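Local coordinates for protein Wss1p (Saccharomyces cerevisiae FostersO, PDB 5XBN) that cleaves DNA-bound proteins as a zinc-dependent endopeptidase, contributing to the repair of toxic DNA-protein cross-links, at residues Val66-Gln77 with Gly87-Thr98. Numbering follows the deposited sequence.
Sequences VTNLVEFYPRDQ and GSKIMLRLRCST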
loop_
_atom_site.group_PDB
_atom_site.type_symbol
_atom_site.label_atom_id
_atom_site.label_comp_id
_atom_site.label_asym_id
_atom_site.label_seq_id
_atom_site.Cartn_x
_atom_site.Cartn_y
_atom_site.Cartn_z
ATOM N N VAL A 66 -7.598 -6.861 3.529
ATOM C CA VAL A 66 -6.302 -7.415 3.111
ATOM C C VAL A 66 -5.780 -8.312 4.232
ATOM O O VAL A 66 -5.845 -7.936 5.393
ATOM C CB VAL A 66 -5.264 -6.317 2.798
ATOM C CG1 VAL A 66 -3.870 -6.924 2.531
ATOM C CG2 VAL A 66 -5.709 -5.481 1.601
ATOM N N THR A 67 -5.285 -9.502 3.903
ATOM C CA THR A 67 -4.769 -10.365 4.955
ATOM C C THR A 67 -3.342 -9.957 5.299
ATOM O O THR A 67 -3.053 -9.624 6.446
ATOM C CB THR A 67 -4.838 -11.848 4.563
ATOM O OG1 THR A 67 -6.211 -12.191 4.298
ATOM C CG2 THR A 67 -4.316 -12.719 5.692
ATOM N N ASN A 68 -2.465 -9.956 4.298
ATOM C CA ASN A 68 -1.069 -9.556 4.480
ATOM C C ASN A 68 -0.700 -8.350 3.640
ATOM O O ASN A 68 -0.944 -8.354 2.436
ATOM C CB ASN A 68 -0.114 -10.693 4.093
ATOM C CG ASN A 68 -0.270 -11.908 4.974
ATOM O OD1 ASN A 68 0.106 -11.884 6.139
ATOM N ND2 ASN A 68 -0.817 -12.981 4.416
ATOM N N LEU A 69 -0.093 -7.348 4.267
ATOM C CA LEU A 69 0.505 -6.229 3.539
ATOM C C LEU A 69 1.999 -6.273 3.798
ATOM O O LEU A 69 2.426 -6.082 4.926
ATOM C CB LEU A 69 -0.074 -4.887 4.001
ATOM C CG LEU A 69 0.603 -3.649 3.398
ATOM C CD1 LEU A 69 0.473 -3.656 1.896
ATOM C CD2 LEU A 69 0.010 -2.375 4.005
ATOM N N VAL A 70 2.797 -6.517 2.766
ATOM C CA VAL A 70 4.208 -6.783 2.996
ATOM C C VAL A 70 5.107 -6.017 2.030
ATOM O O VAL A 70 4.682 -5.610 0.949
ATOM C CB VAL A 70 4.510 -8.305 2.882
ATOM C CG1 VAL A 70 3.678 -9.126 3.887
ATOM C CG2 VAL A 70 4.251 -8.788 1.487
ATOM N N GLU A 71 6.360 -5.819 2.439
ATOM C CA GLU A 71 7.377 -5.211 1.585
ATOM C C GLU A 71 7.988 -6.251 0.651
ATOM O O GLU A 71 8.191 -7.395 1.057
ATOM C CB GLU A 71 8.488 -4.602 2.434
ATOM C CG GLU A 71 9.636 -4.045 1.609
ATOM C CD GLU A 71 10.780 -3.551 2.462
ATOM O OE1 GLU A 71 10.858 -3.931 3.648
ATOM O OE2 GLU A 71 11.597 -2.777 1.925
ATOM N N PHE A 72 8.291 -5.871 -0.586
ATOM C CA PHE A 72 9.167 -6.704 -1.413
ATOM C C PHE A 72 10.109 -5.768 -2.160
ATOM O O PHE A 72 9.986 -4.547 -2.037
ATOM C CB PHE A 72 8.343 -7.689 -2.302
ATOM C CG PHE A 72 7.632 -7.082 -3.501
ATOM C CD1 PHE A 72 7.352 -7.862 -4.626
ATOM C CD2 PHE A 72 7.287 -5.747 -3.534
ATOM C CE1 PHE A 72 6.671 -7.321 -5.725
ATOM C CE2 PHE A 72 6.642 -5.198 -4.635
ATOM C CZ PHE A 72 6.328 -5.984 -5.722
ATOM N N TYR A 73 11.112 -6.331 -2.821
ATOM C CA TYR A 73 12.147 -5.539 -3.471
ATOM C C TYR A 73 12.639 -6.320 -4.681
ATOM O O TYR A 73 13.743 -6.861 -4.669
ATOM C CB TYR A 73 13.297 -5.244 -2.492
ATOM C CG TYR A 73 14.264 -4.192 -2.968
ATOM C CD1 TYR A 73 13.893 -2.859 -3.035
ATOM C CD2 TYR A 73 15.561 -4.536 -3.338
ATOM C CE1 TYR A 73 14.781 -1.890 -3.479
ATOM C CE2 TYR A 73 16.457 -3.572 -3.782
ATOM C CZ TYR A 73 16.060 -2.255 -3.851
ATOM O OH TYR A 73 16.948 -1.296 -4.289
ATOM N N PRO A 74 11.799 -6.420 -5.721
ATOM C CA PRO A 74 12.098 -7.338 -6.824
ATOM C C PRO A 74 13.246 -6.844 -7.699
ATOM O O PRO A 74 13.472 -5.637 -7.790
ATOM C CB PRO A 74 10.784 -7.383 -7.613
ATOM C CG PRO A 74 10.100 -6.112 -7.288
ATOM C CD PRO A 74 10.486 -5.766 -5.882
ATOM N N ARG A 75 13.962 -7.777 -8.321
ATOM C CA ARG A 75 15.040 -7.427 -9.248
ATOM C C ARG A 75 14.488 -6.605 -10.400
ATOM O O ARG A 75 15.129 -5.667 -10.872
ATOM C CB ARG A 75 15.730 -8.686 -9.771
ATOM C CG ARG A 75 16.806 -9.218 -8.853
ATOM C CD ARG A 75 17.967 -8.245 -8.772
ATOM N NE ARG A 75 18.763 -8.240 -9.997
ATOM C CZ ARG A 75 19.819 -7.455 -10.194
ATOM N NH1 ARG A 75 20.198 -6.605 -9.246
ATOM N NH2 ARG A 75 20.492 -7.513 -11.334
ATOM N N ASP A 76 13.287 -6.972 -10.839
ATOM C CA ASP A 76 12.558 -6.230 -11.861
ATOM C C ASP A 76 12.248 -4.832 -11.335
ATOM O O ASP A 76 11.361 -4.668 -10.497
ATOM C CB ASP A 76 11.272 -6.979 -12.235
ATOM C CG ASP A 76 10.476 -6.284 -13.326
ATOM O OD1 ASP A 76 10.816 -5.137 -13.691
ATOM O OD2 ASP A 76 9.493 -6.887 -13.814
ATOM N N GLN A 77 12.964 -3.828 -11.835
ATOM C CA GLN A 77 12.880 -2.477 -11.276
ATOM C C GLN A 77 11.592 -1.727 -11.623
ATOM O O GLN A 77 11.282 -0.724 -10.994
ATOM C CB GLN A 77 14.096 -1.652 -11.719
ATOM C CG GLN A 77 15.417 -2.232 -11.237
ATOM C CD GLN A 77 16.616 -1.348 -11.545
ATOM O OE1 GLN A 77 16.489 -0.131 -11.701
ATOM N NE2 GLN A 77 17.792 -1.963 -11.634
ATOM N N GLY A 87 -6.375 -9.446 -2.643
ATOM C CA GLY A 87 -6.195 -8.908 -1.312
ATOM C C GLY A 87 -5.662 -9.871 -0.278
ATOM O O GLY A 87 -5.394 -9.465 0.841
ATOM N N SER A 88 -5.498 -11.145 -0.626
ATOM C CA SER A 88 -4.877 -12.058 0.325
ATOM C C SER A 88 -3.495 -11.537 0.703
ATOM O O SER A 88 -3.097 -11.542 1.873
ATOM C CB SER A 88 -4.760 -13.462 -0.246
ATOM O OG SER A 88 -4.306 -14.324 0.777
ATOM N N LYS A 89 -2.767 -11.081 -0.300
ATOM C CA LYS A 89 -1.464 -10.471 -0.052
ATOM C C LYS A 89 -1.265 -9.296 -0.987
ATOM O O LYS A 89 -1.446 -9.416 -2.200
ATOM C CB LYS A 89 -0.338 -11.502 -0.233
ATOM C CG LYS A 89 1.045 -10.978 0.176
ATOM C CD LYS A 89 2.155 -11.985 -0.128
ATOM C CE LYS A 89 2.060 -13.227 0.725
ATOM N NZ LYS A 89 3.119 -14.223 0.350
ATOM N N ILE A 90 -0.924 -8.141 -0.419
ATOM C CA ILE A 90 -0.484 -7.030 -1.240
ATOM C C ILE A 90 0.968 -6.791 -0.917
ATOM O O ILE A 90 1.326 -6.704 0.254
ATOM C CB ILE A 90 -1.310 -5.756 -0.998
ATOM C CG1 ILE A 90 -2.666 -5.909 -1.684
ATOM C CG2 ILE A 90 -0.601 -4.541 -1.599
ATOM C CD1 ILE A 90 -3.597 -4.740 -1.436
HETATM N N MSE A 91 1.802 -6.769 -1.956
HETATM C CA MSE A 91 3.222 -6.470 -1.799
HETATM C C MSE A 91 3.500 -5.053 -2.277
HETATM O O MSE A 91 2.978 -4.624 -3.299
HETATM C CB MSE A 91 4.078 -7.498 -2.557
HETATM C CG MSE A 91 3.894 -8.887 -1.983
HETATM SE SE MSE A 91 4.740 -10.430 -2.861
HETATM C CE MSE A 91 3.580 -10.558 -4.383
ATOM N N LEU A 92 4.301 -4.321 -1.510
ATOM C CA LEU A 92 4.684 -2.957 -1.861
ATOM C C LEU A 92 6.190 -2.810 -1.865
ATOM O O LEU A 92 6.845 -3.217 -0.917
ATOM C CB LEU A 92 4.110 -1.946 -0.863
ATOM C CG LEU A 92 2.597 -1.739 -0.711
ATOM C CD1 LEU A 92 2.346 -0.697 0.396
ATOM C CD2 LEU A 92 2.003 -1.298 -2.030
ATOM N N ARG A 93 6.730 -2.202 -2.913
ATOM C CA ARG A 93 8.117 -1.748 -2.898
ATOM C C ARG A 93 8.203 -0.483 -2.059
ATOM O O ARG A 93 7.484 0.478 -2.325
ATOM C CB ARG A 93 8.627 -1.477 -4.312
ATOM C CG ARG A 93 10.083 -1.004 -4.331
ATOM C CD ARG A 93 10.479 -0.503 -5.718
ATOM N NE ARG A 93 10.596 -1.573 -6.710
ATOM C CZ ARG A 93 11.678 -2.323 -6.881
ATOM N NH1 ARG A 93 12.748 -2.134 -6.117
ATOM N NH2 ARG A 93 11.698 -3.258 -7.818
ATOM N N LEU A 94 9.060 -0.494 -1.039
ATOM C CA LEU A 94 9.232 0.659 -0.154
ATOM C C LEU A 94 10.510 1.433 -0.455
ATOM O O LEU A 94 10.655 2.584 -0.060
ATOM C CB LEU A 94 9.272 0.216 1.310
ATOM C CG LEU A 94 8.069 -0.527 1.884
ATOM C CD1 LEU A 94 8.323 -0.815 3.351
ATOM C CD2 LEU A 94 6.784 0.271 1.706
ATOM N N ARG A 95 11.434 0.782 -1.149
ATOM C CA ARG A 95 12.784 1.311 -1.322
ATOM C C ARG A 95 13.123 1.610 -2.778
ATOM O O ARG A 95 12.663 0.912 -3.676
ATOM C CB ARG A 95 13.792 0.313 -0.753
ATOM C CG ARG A 95 13.637 0.061 0.729
ATOM C CD ARG A 95 14.384 -1.191 1.138
ATOM N NE ARG A 95 14.103 -1.540 2.521
ATOM C CZ ARG A 95 14.789 -1.070 3.557
ATOM N NH1 ARG A 95 15.807 -0.236 3.354
ATOM N NH2 ARG A 95 14.457 -1.433 4.790
ATOM N N CYS A 96 13.945 2.634 -3.005
ATOM C CA CYS A 96 14.409 2.959 -4.359
ATOM C C CYS A 96 15.123 1.778 -5.013
ATOM O O CYS A 96 15.956 1.114 -4.388
ATOM C CB CYS A 96 15.337 4.181 -4.330
ATOM S SG CYS A 96 14.466 5.764 -4.360
ATOM N N SER A 97 14.793 1.521 -6.275
ATOM C CA SER A 97 15.265 0.325 -6.963
ATOM C C SER A 97 16.734 0.419 -7.364
ATOM O O SER A 97 17.329 -0.572 -7.782
ATOM C CB SER A 97 14.409 0.053 -8.201
ATOM O OG SER A 97 14.475 1.133 -9.115
ATOM N N THR A 98 17.313 1.611 -7.241
ATOM C CA THR A 98 18.737 1.801 -7.509
ATOM C C THR A 98 19.518 2.159 -6.248
ATOM O O THR A 98 20.701 2.496 -6.324
ATOM C CB THR A 98 18.990 2.907 -8.562
ATOM O OG1 THR A 98 18.448 4.150 -8.100
ATOM C CG2 THR A 98 18.370 2.537 -9.899
HETATM O O HOH W 1 11.188 -2.337 -0.736
HETATM O O HOH W 2 12.925 -3.530 5.434
HETATM O O HOH W 3 15.114 -3.249 -7.175
#
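Asn-68 to Glu-71 runs parallel to Lys-89 to Leu-92, the short strand axes 36° apart and the backbone bonds alternating from Asn-68 N to Ser-88 O through to Phe-72 N to Leu-92 O. Leu-69, Ile-90 and Leu-92 share the buried face, where branched aliphatic chains suit a helix-covered core: CD1 of Leu-69 reaches CG2 of Ile-90 and CD1 of Leu-92, while Ile-48 of helix 41-54 also touches Leu-69. On the other face CG2 of Val-70 presses tightly on CG of selenomethionine Met-91 (3.5 Å). Met-91 CB lies 3.7 Å from the Phe-72 ring centroid in a CH-pi contact over one face; Pro-74 CD covers the opposite face, a sandwich that suits a flat ring with two apolar faces. From the Leu-69 face, Glu-71 reaches past the strand end: its fully extended chain (chi1 176°) carries the carboxylate alongside Leu-94 to Arg-95, where the syn lone pair of OE2 meets NE at 2.9 Å in a hydrogen-bonded salt bridge. Carboxylate and guanidinium are nearly coplanar, a water links Glu-71 OE1 to Arg-95 NH2, and Arg-95 NH1 reaches Pro-39 O. Arg-93, long and rich in N-H donors, suits a site among loop carbonyls: NH2 binds Pro-74 O (3.0 Å), NE binds Leu-79 O, and Pro-74 CD lies over one guanidinium face. Tyr-73 has a ring long enough to bring its OH to Cys-96 O, donating at 2.6 Å, with Arg-95 CB 3.6 Å from its CE1. A phenylalanine in place of Tyr-73 would probably leave Cys-96 O without this donor and the loop less firmly tied. The parallel pair forms the middle of a mixed four-stranded sheet, flanked by 29-33 and 81-84, and Ile-90 packs beside Glu-116 of the HExxH helix, the sheet-and-active-site-helix pairing of zincin-type metalloproteases.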